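Local structure of 2-aminomuconic 6-semialdehyde dehydrogenase (Pseudomonas sp., 7BZV) at residues D40-A45 with E216-H221; A260-D265 with R297-R302; N74-R79 with A108-F113; V286-E291 with V438-V443. The protein is expected to catalyse the NAD+-dependent oxidation of 2-aminomuconate 6-semialdehyde to 2-aminomuconate in the meta-cleavage pathway of 2-aminophenol breakdown. One frame throughout, in Å; residues are numbered along the deposited sequence.

Contact 1: D40-A45 with E216-H221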
loop_
_atom_site.group_PDB
_atom_site.type_symbol
_atom_site.label_atom_id
_atom_site.label_comp_id
_atom_site.label_asym_id
_atom_site.label_seq_id
_atom_site.Cartn_x
_atom_site.Cartn_y
_atom_site.Cartn_z
ATOM N N ASP B 40 -43.347 0.434 10.159
ATOM C CA ASP B 40 -43.225 -0.792 10.943
ATOM C C ASP B 40 -42.346 -1.813 10.239
ATOM O O ASP B 40 -41.513 -2.475 10.871
ATOM C CB ASP B 40 -44.607 -1.411 11.186
ATOM C CG ASP B 40 -45.341 -0.785 12.343
ATOM O OD1 ASP B 40 -44.738 0.031 13.069
ATOM O OD2 ASP B 40 -46.532 -1.121 12.526
ATOM N N LEU B 41 -42.560 -1.989 8.935
ATOM C CA LEU B 41 -41.822 -3.006 8.202
ATOM C C LEU B 41 -40.353 -2.622 8.085
ATOM O O LEU B 41 -39.467 -3.476 8.196
ATOM C CB LEU B 41 -42.452 -3.212 6.826
ATOM C CG LEU B 41 -41.946 -4.465 6.098
ATOM C CD1 LEU B 41 -42.020 -5.706 6.958
ATOM C CD2 LEU B 41 -42.705 -4.692 4.786
ATOM N N VAL B 42 -40.078 -1.337 7.879
ATOM C CA VAL B 42 -38.696 -0.878 7.861
ATOM C C VAL B 42 -38.036 -1.172 9.201
ATOM O O VAL B 42 -36.901 -1.659 9.267
ATOM C CB VAL B 42 -38.630 0.617 7.514
ATOM C CG1 VAL B 42 -37.225 1.156 7.774
ATOM C CG2 VAL B 42 -39.043 0.829 6.059
ATOM N N ASP B 43 -38.734 -0.866 10.295
ATOM C CA ASP B 43 -38.268 -1.287 11.606
ATOM C C ASP B 43 -38.008 -2.787 11.621
ATOM O O ASP B 43 -36.975 -3.239 12.125
ATOM C CB ASP B 43 -39.303 -0.908 12.667
ATOM C CG ASP B 43 -38.673 -0.361 13.933
ATOM O OD1 ASP B 43 -37.896 -1.097 14.576
ATOM O OD2 ASP B 43 -38.960 0.805 14.286
ATOM N N ALA B 44 -38.942 -3.581 11.076
ATOM C CA ALA B 44 -38.742 -5.030 11.027
ATOM C C ALA B 44 -37.489 -5.381 10.234
ATOM O O ALA B 44 -36.700 -6.244 10.645
ATOM C CB ALA B 44 -39.972 -5.710 10.426
ATOM N N ALA B 45 -37.265 -4.688 9.120
ATOM C CA ALA B 45 -36.077 -4.957 8.320
ATOM C C ALA B 45 -34.805 -4.649 9.100
ATOM O O ALA B 45 -33.845 -5.428 9.071
ATOM C CB ALA B 45 -36.145 -4.147 7.027
ATOM N N GLU B 216 -37.316 7.942 4.015
ATOM C CA GLU B 216 -37.220 8.725 5.244
ATOM C C GLU B 216 -37.126 7.813 6.459
ATOM O O GLU B 216 -36.345 8.076 7.388
ATOM C CB GLU B 216 -38.435 9.653 5.348
ATOM C CG GLU B 216 -38.569 10.447 6.639
ATOM C CD GLU B 216 -39.905 11.199 6.720
ATOM O OE1 GLU B 216 -40.128 12.108 5.891
ATOM O OE2 GLU B 216 -40.735 10.869 7.600
ATOM N N PHE B 217 -37.911 6.728 6.467
ATOM C CA PHE B 217 -37.871 5.795 7.590
ATOM C C PHE B 217 -36.472 5.241 7.778
ATOM O O PHE B 217 -35.943 5.231 8.897
ATOM C CB PHE B 217 -38.853 4.648 7.385
ATOM C CG PHE B 217 -40.257 5.092 7.169
ATOM C CD1 PHE B 217 -40.664 6.360 7.553
ATOM C CD2 PHE B 217 -41.173 4.253 6.564
ATOM C CE1 PHE B 217 -41.964 6.791 7.331
ATOM C CE2 PHE B 217 -42.484 4.673 6.358
ATOM C CZ PHE B 217 -42.875 5.947 6.732
ATOM N N ILE B 218 -35.845 4.783 6.688
ATOM C CA ILE B 218 -34.507 4.227 6.818
ATOM C C ILE B 218 -33.567 5.279 7.378
ATOM O O ILE B 218 -32.828 5.027 8.333
ATOM C CB ILE B 218 -33.999 3.697 5.467
ATOM C CG1 ILE B 218 -34.758 2.452 5.016
ATOM C CG2 ILE B 218 -32.525 3.401 5.575
ATOM C CD1 ILE B 218 -34.444 2.074 3.556
ATOM N N SER B 219 -33.594 6.487 6.793
ATOM C CA SER B 219 -32.621 7.517 7.156
ATOM C C SER B 219 -32.764 7.976 8.606
ATOM O O SER B 219 -31.769 8.415 9.204
ATOM C CB SER B 219 -32.748 8.727 6.218
ATOM O OG SER B 219 -33.982 9.392 6.385
ATOM N N GLN B 220 -33.964 7.873 9.183
ATOM C CA GLN B 220 -34.250 8.319 10.547
ATOM C C GLN B 220 -34.099 7.226 11.604
ATOM O O GLN B 220 -34.123 7.527 12.806
ATOM C CB GLN B 220 -35.684 8.860 10.616
ATOM C CG GLN B 220 -35.877 10.233 9.985
ATOM C CD GLN B 220 -37.342 10.657 9.941
ATOM O OE1 GLN B 220 -38.233 9.896 10.330
ATOM N NE2 GLN B 220 -37.593 11.881 9.472
ATOM N N HIS B 221 -33.973 5.978 11.203
ATOM C CA HIS B 221 -34.032 4.895 12.160
ATOM C C HIS B 221 -32.817 4.937 13.078
ATOM O O HIS B 221 -31.674 4.978 12.596
ATOM C CB HIS B 221 -34.104 3.574 11.435
ATOM C CG HIS B 221 -34.540 2.448 12.307
ATOM N ND1 HIS B 221 -33.780 1.993 13.364
ATOM C CD2 HIS B 221 -35.662 1.691 12.289
ATOM C CE1 HIS B 221 -34.410 0.991 13.948
ATOM N NE2 HIS B 221 -35.554 0.789 13.317
#
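Val42 presents the broad end of its side chain to Phe217 and Ile218, crossing both at about a right angle. One methyl serves both neighbours: with CG1 anti to the backbone N (chi1 168°), Val42 CG1 lies 3.9 Å from Phe217 CB and 3.9 Å from Ile218 CG1. The other branch goes to the ring, where Val42 CG2 lies 4.1 Å from Phe217 CD2, at the edge of the ring and near its plane. A beta-branched valine suits this place, its two methyls meeting two neighbours on a short stem. Beside it, Asp43 and His221, a turn beyond Phe217, form a polar pair that also crosses at about a right angle. His221 NE2 points its N-H at Asp43 OD1, a fairly straight (164°) but long and weak bond of 3.3 Å; the oxygen lies in the plane of the imidazole, whereas the carboxylate is turned 63° from it. Because His221 ND1 takes a hydrogen bond from the backbone of Asp223, the ring is bonded at both nitrogens, more firmly at ND1. Replacing Asp43 with an alanine would probably leave His221 NE2 without this acceptor and its ring less firmly fixed. Val206 and, through Ile218, Val175 of strand 173-177 continue the apolar layer, so the pair represents helix packing against the parallel strands of what is, as in other aldehyde dehydrogenases, the Rossmann-like NAD-binding domain.

Contact 2: A260-D265 with R297-R302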
loop_
_atom_site.group_PDB
_atom_site.type_symbol
_atom_site.label_atom_id
_atom_site.label_comp_id
_atom_site.label_asym_id
_atom_site.label_seq_id
_atom_site.Cartn_x
_atom_site.Cartn_y
_atom_site.Cartn_z
ATOM N N ALA B 260 -17.403 19.565 -20.175
ATOM C CA ALA B 260 -16.552 18.992 -21.204
ATOM C C ALA B 260 -15.696 20.092 -21.789
ATOM O O ALA B 260 -16.209 21.172 -22.106
ATOM C CB ALA B 260 -17.393 18.356 -22.310
ATOM N N VAL B 261 -14.405 19.804 -21.971
ATOM C CA VAL B 261 -13.432 20.758 -22.489
ATOM C C VAL B 261 -12.777 20.144 -23.730
ATOM O O VAL B 261 -12.022 19.166 -23.615
ATOM C CB VAL B 261 -12.372 21.127 -21.431
ATOM C CG1 VAL B 261 -11.436 22.173 -21.958
ATOM C CG2 VAL B 261 -13.030 21.616 -20.186
ATOM N N ILE B 262 -13.007 20.759 -24.893
ATOM C CA ILE B 262 -12.578 20.225 -26.178
ATOM C C ILE B 262 -11.594 21.199 -26.818
ATOM O O ILE B 262 -11.968 22.307 -27.229
ATOM C CB ILE B 262 -13.776 19.950 -27.090
ATOM C CG1 ILE B 262 -14.731 18.988 -26.352
ATOM C CG2 ILE B 262 -13.295 19.373 -28.450
ATOM C CD1 ILE B 262 -16.111 19.019 -26.908
ATOM N N PHE B 263 -10.341 20.786 -26.895
ATOM C CA PHE B 263 -9.282 21.558 -27.513
ATOM C C PHE B 263 -9.188 21.281 -29.010
ATOM O O PHE B 263 -9.544 20.208 -29.518
ATOM C CB PHE B 263 -7.924 21.268 -26.835
ATOM C CG PHE B 263 -7.823 21.870 -25.447
ATOM C CD1 PHE B 263 -7.370 23.174 -25.259
ATOM C CD2 PHE B 263 -8.216 21.143 -24.349
ATOM C CE1 PHE B 263 -7.306 23.722 -23.994
ATOM C CE2 PHE B 263 -8.137 21.681 -23.044
ATOM C CZ PHE B 263 -7.701 22.961 -22.877
ATOM N N ALA B 264 -8.670 22.283 -29.718
ATOM C CA ALA B 264 -8.565 22.194 -31.167
ATOM C C ALA B 264 -7.660 21.055 -31.623
ATOM O O ALA B 264 -7.834 20.548 -32.743
ATOM C CB ALA B 264 -8.068 23.535 -31.709
ATOM N N ASP B 265 -6.692 20.644 -30.799
ATOM C CA ASP B 265 -5.788 19.566 -31.208
ATOM C C ASP B 265 -6.349 18.180 -30.890
ATOM O O ASP B 265 -5.622 17.185 -31.006
ATOM C CB ASP B 265 -4.400 19.731 -30.574
ATOM C CG ASP B 265 -4.413 19.591 -29.064
ATOM O OD1 ASP B 265 -5.411 19.095 -28.511
ATOM O OD2 ASP B 265 -3.433 19.981 -28.407
ATOM N N ARG B 297 -12.001 27.993 -29.620
ATOM C CA ARG B 297 -12.601 28.817 -30.678
ATOM C C ARG B 297 -12.320 28.314 -32.090
ATOM O O ARG B 297 -13.255 28.291 -32.904
ATOM C CB ARG B 297 -12.117 30.270 -30.534
ATOM C CG ARG B 297 -12.781 31.345 -31.434
ATOM C CD ARG B 297 -12.774 32.768 -30.761
ATOM N NE ARG B 297 -14.175 33.094 -30.560
ATOM C CZ ARG B 297 -14.734 33.425 -29.418
ATOM N NH1 ARG B 297 -14.005 33.571 -28.322
ATOM N NH2 ARG B 297 -16.034 33.630 -29.385
ATOM N N PRO B 298 -11.090 27.942 -32.456
ATOM C CA PRO B 298 -10.831 27.566 -33.861
ATOM C C PRO B 298 -11.595 26.344 -34.347
ATOM O O PRO B 298 -11.717 26.173 -35.572
ATOM C CB PRO B 298 -9.320 27.313 -33.893
ATOM C CG PRO B 298 -8.771 28.176 -32.763
ATOM C CD PRO B 298 -9.842 28.088 -31.676
ATOM N N ILE B 299 -12.112 25.483 -33.461
ATOM C CA ILE B 299 -12.934 24.371 -33.920
ATOM C C ILE B 299 -14.389 24.509 -33.489
ATOM O O ILE B 299 -15.167 23.583 -33.691
ATOM C CB ILE B 299 -12.367 23.007 -33.479
ATOM C CG1 ILE B 299 -12.153 22.952 -31.975
ATOM C CG2 ILE B 299 -11.098 22.680 -34.259
ATOM C CD1 ILE B 299 -12.211 21.554 -31.472
ATOM N N PHE B 300 -14.788 25.653 -32.926
ATOM C CA PHE B 300 -16.147 25.780 -32.402
ATOM C C PHE B 300 -17.200 25.586 -33.493
ATOM O O PHE B 300 -18.183 24.860 -33.309
ATOM C CB PHE B 300 -16.331 27.143 -31.739
ATOM C CG PHE B 300 -17.719 27.391 -31.252
ATOM C CD1 PHE B 300 -18.134 26.942 -30.022
ATOM C CD2 PHE B 300 -18.607 28.125 -32.025
ATOM C CE1 PHE B 300 -19.394 27.191 -29.579
ATOM C CE2 PHE B 300 -19.866 28.383 -31.573
ATOM C CZ PHE B 300 -20.265 27.906 -30.359
ATOM N N ASP B 301 -17.016 26.229 -34.639
ATOM C CA ASP B 301 -18.007 26.099 -35.703
ATOM C C ASP B 301 -18.042 24.680 -36.261
ATOM O O ASP B 301 -19.118 24.115 -36.488
ATOM C CB ASP B 301 -17.714 27.088 -36.834
ATOM C CG ASP B 301 -18.090 28.504 -36.482
ATOM O OD1 ASP B 301 -18.944 28.712 -35.587
ATOM O OD2 ASP B 301 -17.524 29.418 -37.111
ATOM N N ARG B 302 -16.868 24.106 -36.536
ATOM C CA ARG B 302 -16.823 22.730 -37.003
ATOM C C ARG B 302 -17.518 21.808 -36.011
ATOM O O ARG B 302 -18.270 20.905 -36.402
ATOM C CB ARG B 302 -15.373 22.308 -37.207
ATOM C CG ARG B 302 -15.183 20.885 -37.709
ATOM C CD ARG B 302 -13.695 20.548 -37.849
ATOM N NE ARG B 302 -13.496 19.135 -38.116
ATOM C CZ ARG B 302 -12.344 18.488 -37.965
ATOM N NH1 ARG B 302 -11.263 19.124 -37.549
ATOM N NH2 ARG B 302 -12.274 17.202 -38.238
#
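Ile299 pushes its terminal methyl into the bend where strand 258-262 ends, and here the packing is tight. Ile299 CD1 stands 3.6 Å from Phe263 O and 3.7 Å from Ala264 CA, touching backbone rather than side-chain tips. It also reaches the strand proper, where it lies 3.9 Å from Ile262 CG2 and the two isoleucines cross at about a right angle. The torsion behind this is the less common one: CG1 sits between the backbone N and the carbonyl carbon (chi1 54°), which leaves CG2 beside the backbone N. Toward the partly exposed side chain of Ala264 the fit slackens: Ala264 CB is 4.1 Å from Ile299 CG2. The small alanine lets its backbone come close to the helix, and its N-H is bonded to Glu296. Val293, Met271 and Met275 also pack on Ile262. An alanine in place of Ile299 would probably open a gap beside Ile262 and Ala264 and strip the strand end of its main partner on this helix. With no hydrogen bond or charge passing between the segments, segment 297-302 is joined to the strand end by dispersion and shape, so the contact depends on close fit rather than on direction.

Contact 3: N74-R79 with A108-F113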
loop_
_atom_site.group_PDB
_atom_site.type_symbol
_atom_site.label_atom_id
_atom_site.label_comp_id
_atom_site.label_asym_id
_atom_site.label_seq_id
_atom_site.Cartn_x
_atom_site.Cartn_y
_atom_site.Cartn_z
ATOM N N ASN B 74 -22.842 -14.939 -10.237
ATOM C CA ASN B 74 -23.117 -16.027 -11.173
ATOM C C ASN B 74 -24.620 -16.200 -11.380
ATOM O O ASN B 74 -25.072 -16.434 -12.502
ATOM C CB ASN B 74 -22.511 -17.336 -10.667
ATOM C CG ASN B 74 -20.978 -17.395 -10.809
ATOM O OD1 ASN B 74 -20.359 -16.623 -11.545
ATOM N ND2 ASN B 74 -20.369 -18.296 -10.060
ATOM N N GLU B 75 -25.414 -16.088 -10.306
ATOM C CA GLU B 75 -26.857 -16.233 -10.453
ATOM C C GLU B 75 -27.451 -15.054 -11.217
ATOM O O GLU B 75 -28.334 -15.242 -12.057
ATOM C CB GLU B 75 -27.507 -16.399 -9.083
ATOM C CG GLU B 75 -29.026 -16.413 -9.098
ATOM C CD GLU B 75 -29.633 -17.604 -9.834
ATOM O OE1 GLU B 75 -28.897 -18.390 -10.468
ATOM O OE2 GLU B 75 -30.868 -17.743 -9.787
ATOM N N MET B 76 -26.966 -13.831 -10.964
ATOM C CA MET B 76 -27.381 -12.698 -11.791
ATOM C C MET B 76 -27.085 -12.949 -13.262
ATOM O O MET B 76 -27.895 -12.617 -14.135
ATOM C CB MET B 76 -26.678 -11.415 -11.345
ATOM C CG MET B 76 -27.122 -10.929 -9.965
ATOM S SD MET B 76 -26.172 -9.475 -9.455
ATOM C CE MET B 76 -26.752 -8.222 -10.609
ATOM N N GLU B 77 -25.899 -13.472 -13.564
ATOM C CA GLU B 77 -25.566 -13.728 -14.959
ATOM C C GLU B 77 -26.504 -14.773 -15.561
ATOM O O GLU B 77 -26.976 -14.617 -16.688
ATOM C CB GLU B 77 -24.124 -14.181 -15.060
ATOM C CG GLU B 77 -23.517 -14.109 -16.444
ATOM C CD GLU B 77 -22.010 -14.033 -16.334
ATOM O OE1 GLU B 77 -21.440 -15.044 -15.873
ATOM O OE2 GLU B 77 -21.416 -12.971 -16.650
ATOM N N ARG B 78 -26.788 -15.840 -14.816
ATOM C CA ARG B 78 -27.715 -16.855 -15.301
ATOM C C ARG B 78 -29.080 -16.260 -15.598
ATOM O O ARG B 78 -29.769 -16.722 -16.509
ATOM C CB ARG B 78 -27.857 -17.974 -14.276
ATOM C CG ARG B 78 -28.637 -19.185 -14.786
ATOM C CD ARG B 78 -28.967 -20.154 -13.670
ATOM N NE ARG B 78 -30.013 -19.697 -12.740
ATOM C CZ ARG B 78 -31.319 -19.691 -13.012
ATOM N NH1 ARG B 78 -31.760 -20.097 -14.198
ATOM N NH2 ARG B 78 -32.181 -19.266 -12.095
ATOM N N ARG B 79 -29.494 -15.245 -14.835
ATOM C CA ARG B 79 -30.800 -14.628 -15.007
ATOM C C ARG B 79 -30.715 -13.274 -15.684
ATOM O O ARG B 79 -31.578 -12.414 -15.482
ATOM C CB ARG B 79 -31.501 -14.515 -13.661
ATOM C CG ARG B 79 -31.725 -15.845 -12.981
ATOM C CD ARG B 79 -32.708 -15.690 -11.871
ATOM N NE ARG B 79 -33.943 -15.084 -12.347
ATOM C CZ ARG B 79 -34.862 -14.551 -11.559
ATOM N NH1 ARG B 79 -34.690 -14.544 -10.248
ATOM N NH2 ARG B 79 -35.954 -14.026 -12.087
ATOM N N ALA B 108 -20.748 -6.959 -12.547
ATOM C CA ALA B 108 -19.321 -6.816 -12.301
ATOM C C ALA B 108 -19.047 -6.204 -10.944
ATOM O O ALA B 108 -17.977 -6.451 -10.353
ATOM C CB ALA B 108 -18.666 -5.953 -13.372
ATOM N N ASN B 109 -19.958 -5.368 -10.441
ATOM C CA ASN B 109 -19.749 -4.834 -9.095
ATOM C C ASN B 109 -19.513 -5.946 -8.090
ATOM O O ASN B 109 -18.646 -5.832 -7.208
ATOM C CB ASN B 109 -20.931 -3.968 -8.656
ATOM C CG ASN B 109 -20.911 -2.600 -9.328
ATOM O OD1 ASN B 109 -19.855 -2.110 -9.673
ATOM N ND2 ASN B 109 -22.074 -2.005 -9.538
ATOM N N PHE B 110 -20.298 -7.014 -8.167
ATOM C CA PHE B 110 -20.116 -8.077 -7.193
ATOM C C PHE B 110 -18.796 -8.810 -7.402
ATOM O O PHE B 110 -18.121 -9.162 -6.429
ATOM C CB PHE B 110 -21.281 -9.019 -7.276
ATOM C CG PHE B 110 -22.494 -8.544 -6.556
ATOM C CD1 PHE B 110 -22.558 -8.594 -5.174
ATOM C CD2 PHE B 110 -23.591 -8.070 -7.259
ATOM C CE1 PHE B 110 -23.691 -8.185 -4.501
ATOM C CE2 PHE B 110 -24.745 -7.672 -6.588
ATOM C CZ PHE B 110 -24.796 -7.729 -5.209
ATOM N N ARG B 111 -18.405 -9.040 -8.658
ATOM C CA ARG B 111 -17.129 -9.724 -8.901
ATOM C C ARG B 111 -15.943 -8.859 -8.510
ATOM O O ARG B 111 -14.954 -9.359 -7.954
ATOM C CB ARG B 111 -17.011 -10.130 -10.376
ATOM C CG ARG B 111 -17.976 -11.216 -10.717
ATOM C CD ARG B 111 -17.908 -11.749 -12.155
ATOM N NE ARG B 111 -18.821 -12.875 -12.258
ATOM C CZ ARG B 111 -19.557 -13.169 -13.335
ATOM N NH1 ARG B 111 -19.489 -12.429 -14.428
ATOM N NH2 ARG B 111 -20.346 -14.224 -13.305
ATOM N N ASN B 112 -15.987 -7.570 -8.834
ATOM C CA ASN B 112 -14.872 -6.695 -8.498
ATOM C C ASN B 112 -14.655 -6.621 -6.983
ATOM O O ASN B 112 -13.514 -6.602 -6.512
ATOM C CB ASN B 112 -15.114 -5.293 -9.055
ATOM C CG ASN B 112 -15.064 -5.224 -10.618
ATOM O OD1 ASN B 112 -15.281 -4.161 -11.202
ATOM N ND2 ASN B 112 -14.792 -6.348 -11.271
ATOM N N PHE B 113 -15.719 -6.402 -6.215
ATOM C CA PHE B 113 -15.532 -6.329 -4.764
ATOM C C PHE B 113 -15.207 -7.685 -4.167
ATOM O O PHE B 113 -14.579 -7.740 -3.104
ATOM C CB PHE B 113 -16.755 -5.668 -4.084
ATOM C CG PHE B 113 -16.732 -4.184 -4.230
ATOM C CD1 PHE B 113 -15.757 -3.456 -3.582
ATOM C CD2 PHE B 113 -17.578 -3.538 -5.115
ATOM C CE1 PHE B 113 -15.641 -2.096 -3.761
ATOM C CE2 PHE B 113 -17.472 -2.155 -5.308
ATOM C CZ PHE B 113 -16.501 -1.442 -4.631
HETATM O O HOH W 1 -18.812 -14.746 -10.066
#
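Arg111 forms a two-nitrogen salt bridge with Glu77, reaching it end-on with both terminal nitrogens. Arg111 NH2 lies 2.9 Å from Glu77 OE1, and Arg111 NH1 is 3.0 Å from Glu77 OE2, each oxygen near the guanidinium plane. The fork is not flat, however: the two planes are 53° apart, and both nitrogens approach from above the carboxylate plane. Arginine fits because its chain, extended from CG to NE, bridges from one helix to the other and ends in several N-H groups.

Among the hydrogen bonds to uncharged partners, Arg111 NH2 also donates to Asn74 OD1 at 3.0 Å, within the plane of the amide carbonyl. A water takes a bond from Arg111 NE at 2.9 Å and gives one to Asn74 OD1 at 2.8 Å, so NE, NH1 and NH2 all have partners and the guanidinium is fixed in its rotation. Asn74, one turn before Glu77, thus supplies a second acceptor on the same side of the helix.

The apolar part is a buried Met-aromatic contact. Met76 SD approaches Phe110 CD2 to 3.7 Å, coming obliquely to the ring; the flexible, polarisable thioether adapts to the aromatic group. Thr161 and Ala165 of helix 156-169 also touch Phe110.

The axes of the short segments 74-78 and 108-113 run nearly antiparallel (158°) and come within 10.4 Å. The arrangement is an antiparallel helix pair with a methionine-phenylalanine contact inside and a salt bridge at the more exposed margin, set beside helix 156-169 in the aldehyde dehydrogenase fold.

Contact 4: V286-E291 with V438-V443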
loop_
_atom_site.group_PDB
_atom_site.type_symbol
_atom_site.label_atom_id
_atom_site.label_comp_id
_atom_site.label_asym_id
_atom_site.label_seq_id
_atom_site.Cartn_x
_atom_site.Cartn_y
_atom_site.Cartn_z
ATOM N N VAL B 286 -27.394 10.403 -16.870
ATOM C CA VAL B 286 -26.287 9.907 -16.068
ATOM C C VAL B 286 -25.802 11.088 -15.278
ATOM O O VAL B 286 -25.631 12.180 -15.835
ATOM C CB VAL B 286 -25.170 9.301 -16.925
ATOM C CG1 VAL B 286 -24.181 8.540 -16.050
ATOM C CG2 VAL B 286 -25.795 8.389 -17.909
ATOM N N CYS B 287 -25.595 10.884 -13.975
ATOM C CA CYS B 287 -25.043 11.942 -13.143
ATOM C C CYS B 287 -23.748 12.491 -13.706
ATOM O O CYS B 287 -23.352 13.614 -13.365
ATOM C CB CYS B 287 -24.850 11.417 -11.709
ATOM S SG CYS B 287 -24.253 9.654 -11.563
ATOM N N LEU B 288 -23.055 11.705 -14.520
ATOM C CA LEU B 288 -21.737 12.066 -15.053
ATOM C C LEU B 288 -21.799 12.745 -16.425
ATOM O O LEU B 288 -20.770 13.175 -16.959
ATOM C CB LEU B 288 -20.894 10.797 -15.140
ATOM C CG LEU B 288 -20.841 9.982 -13.836
ATOM C CD1 LEU B 288 -20.303 8.595 -14.002
ATOM C CD2 LEU B 288 -19.984 10.779 -12.903
ATOM N N CYS B 289 -22.968 12.821 -17.034
ATOM C CA CYS B 289 -23.075 13.465 -18.340
ATOM C C CYS B 289 -22.641 14.932 -18.304
ATOM O O CYS B 289 -22.783 15.630 -17.301
ATOM C CB CYS B 289 -24.524 13.397 -18.830
ATOM S SG CYS B 289 -25.068 11.794 -19.432
ATOM N N SER B 290 -22.154 15.410 -19.444
ATOM C CA SER B 290 -21.822 16.811 -19.642
ATOM C C SER B 290 -23.067 17.626 -19.973
ATOM O O SER B 290 -23.847 17.241 -20.846
ATOM C CB SER B 290 -20.871 16.960 -20.835
ATOM O OG SER B 290 -19.861 16.031 -20.768
ATOM N N GLU B 291 -23.224 18.785 -19.319
ATOM C CA GLU B 291 -24.218 19.782 -19.717
ATOM C C GLU B 291 -23.626 21.149 -20.019
ATOM O O GLU B 291 -24.361 22.031 -20.474
ATOM C CB GLU B 291 -25.311 19.926 -18.636
ATOM C CG GLU B 291 -26.259 18.707 -18.641
ATOM C CD GLU B 291 -27.397 18.737 -17.626
ATOM O OE1 GLU B 291 -27.596 19.746 -16.907
ATOM O OE2 GLU B 291 -28.097 17.702 -17.539
ATOM N N VAL B 438 -13.170 18.090 -9.412
ATOM C CA VAL B 438 -14.161 17.049 -9.622
ATOM C C VAL B 438 -13.630 15.765 -9.008
ATOM O O VAL B 438 -12.438 15.648 -8.700
ATOM C CB VAL B 438 -14.473 16.846 -11.123
ATOM C CG1 VAL B 438 -15.006 18.157 -11.756
ATOM C CG2 VAL B 438 -13.246 16.332 -11.821
ATOM N N GLY B 439 -14.519 14.782 -8.852
ATOM C CA GLY B 439 -14.086 13.479 -8.388
ATOM C C GLY B 439 -13.479 12.623 -9.477
ATOM O O GLY B 439 -12.606 11.788 -9.194
ATOM N N ILE B 440 -13.923 12.788 -10.715
ATOM C CA ILE B 440 -13.380 11.972 -11.802
ATOM C C ILE B 440 -13.184 12.846 -13.030
ATOM O O ILE B 440 -14.117 13.515 -13.478
ATOM C CB ILE B 440 -14.274 10.759 -12.106
ATOM C CG1 ILE B 440 -13.748 10.001 -13.323
ATOM C CG2 ILE B 440 -15.714 11.168 -12.397
ATOM C CD1 ILE B 440 -12.604 9.194 -13.095
ATOM N N SER B 441 -11.969 12.865 -13.549
ATOM C CA SER B 441 -11.574 13.758 -14.630
ATOM C C SER B 441 -11.033 12.870 -15.750
ATOM O O SER B 441 -9.921 12.363 -15.659
ATOM C CB SER B 441 -10.555 14.761 -14.123
ATOM O OG SER B 441 -10.385 15.862 -14.998
ATOM N N TRP B 442 -11.823 12.691 -16.805
ATOM C CA TRP B 442 -11.489 11.789 -17.905
ATOM C C TRP B 442 -10.760 12.551 -18.993
ATOM O O TRP B 442 -11.106 13.691 -19.305
ATOM C CB TRP B 442 -12.755 11.166 -18.511
ATOM C CG TRP B 442 -13.362 10.100 -17.709
ATOM C CD1 TRP B 442 -12.839 8.876 -17.450
ATOM C CD2 TRP B 442 -14.655 10.127 -17.096
ATOM N NE1 TRP B 442 -13.721 8.139 -16.708
ATOM C CE2 TRP B 442 -14.834 8.895 -16.456
ATOM C CE3 TRP B 442 -15.664 11.080 -17.016
ATOM C CZ2 TRP B 442 -15.985 8.597 -15.720
ATOM C CZ3 TRP B 442 -16.823 10.772 -16.328
ATOM C CH2 TRP B 442 -16.963 9.555 -15.670
ATOM N N VAL B 443 -9.789 11.892 -19.616
ATOM C CA VAL B 443 -9.080 12.456 -20.752
ATOM C C VAL B 443 -9.246 11.531 -21.963
ATOM O O VAL B 443 -8.873 10.357 -21.907
ATOM C CB VAL B 443 -7.597 12.676 -20.472
ATOM C CG1 VAL B 443 -6.967 13.236 -21.756
ATOM C CG2 VAL B 443 -7.345 13.629 -19.288
#
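Leu288 touches the far end of Trp442 with one methyl and turns the other toward Ile440. Leu288 CD1 lies 3.9 Å from Trp442 CH2, at the edge of the indole and in its plane. The side chains cross at about a right angle. Leu288 CD2 makes a looser contact with Ile440 CG2 at 4.3 Å. Leucine suits the place because its forked end can meet two neighbours at once. With Leu288 CG anti to the carbonyl carbon (chi1 -52°), that end is directed at the strand.

The indole is itself steadied within its strand: Ile440 CG1 rests 3.5 Å above one face of the Trp442 ring, toward the rim. Farther out, Trp442 NE1 is hydrogen-bonded to Leu448 O, and Trp446 packs edge-to-face on Trp442 while its own NE1 bonds to Leu288 O, so the same tryptophan braces both partners. Leu288 is offered by a type I beta turn, closed by Cys289 N to Val286 O at 3.0 Å. Strand 440-443 pairs in parallel with a strand of the second subunit, extending the sheet across the interface. This is the catalytic-domain sheet of the aldehyde dehydrogenase fold, and the turn 286-289 probably corresponds to the family's cysteine loop.

In the fold
Contacts 1, 2 and 4 are largely buried, whereas contact 3 is only partly so, and its chemistry follows suit: it alone carries a salt bridge between its segments. Contact 1 adds a weak polar pair to an apolar core; contacts 2 and 4 rely on apolar packing alone. Contacts 2 and 4 share a sheet through neighbouring strands 258-262 and 290-296, and they touch where Ala260 CB meets Ser290 OG at 3.7 Å. The first helices of contacts 1 and 3, 39-52 and 62-78, follow each other in the chain, yet the contact centres are about 28 Å apart. Only contact 4 meets other subunits of the tetramer; contact 2 lies across the chain's centre from contact 1.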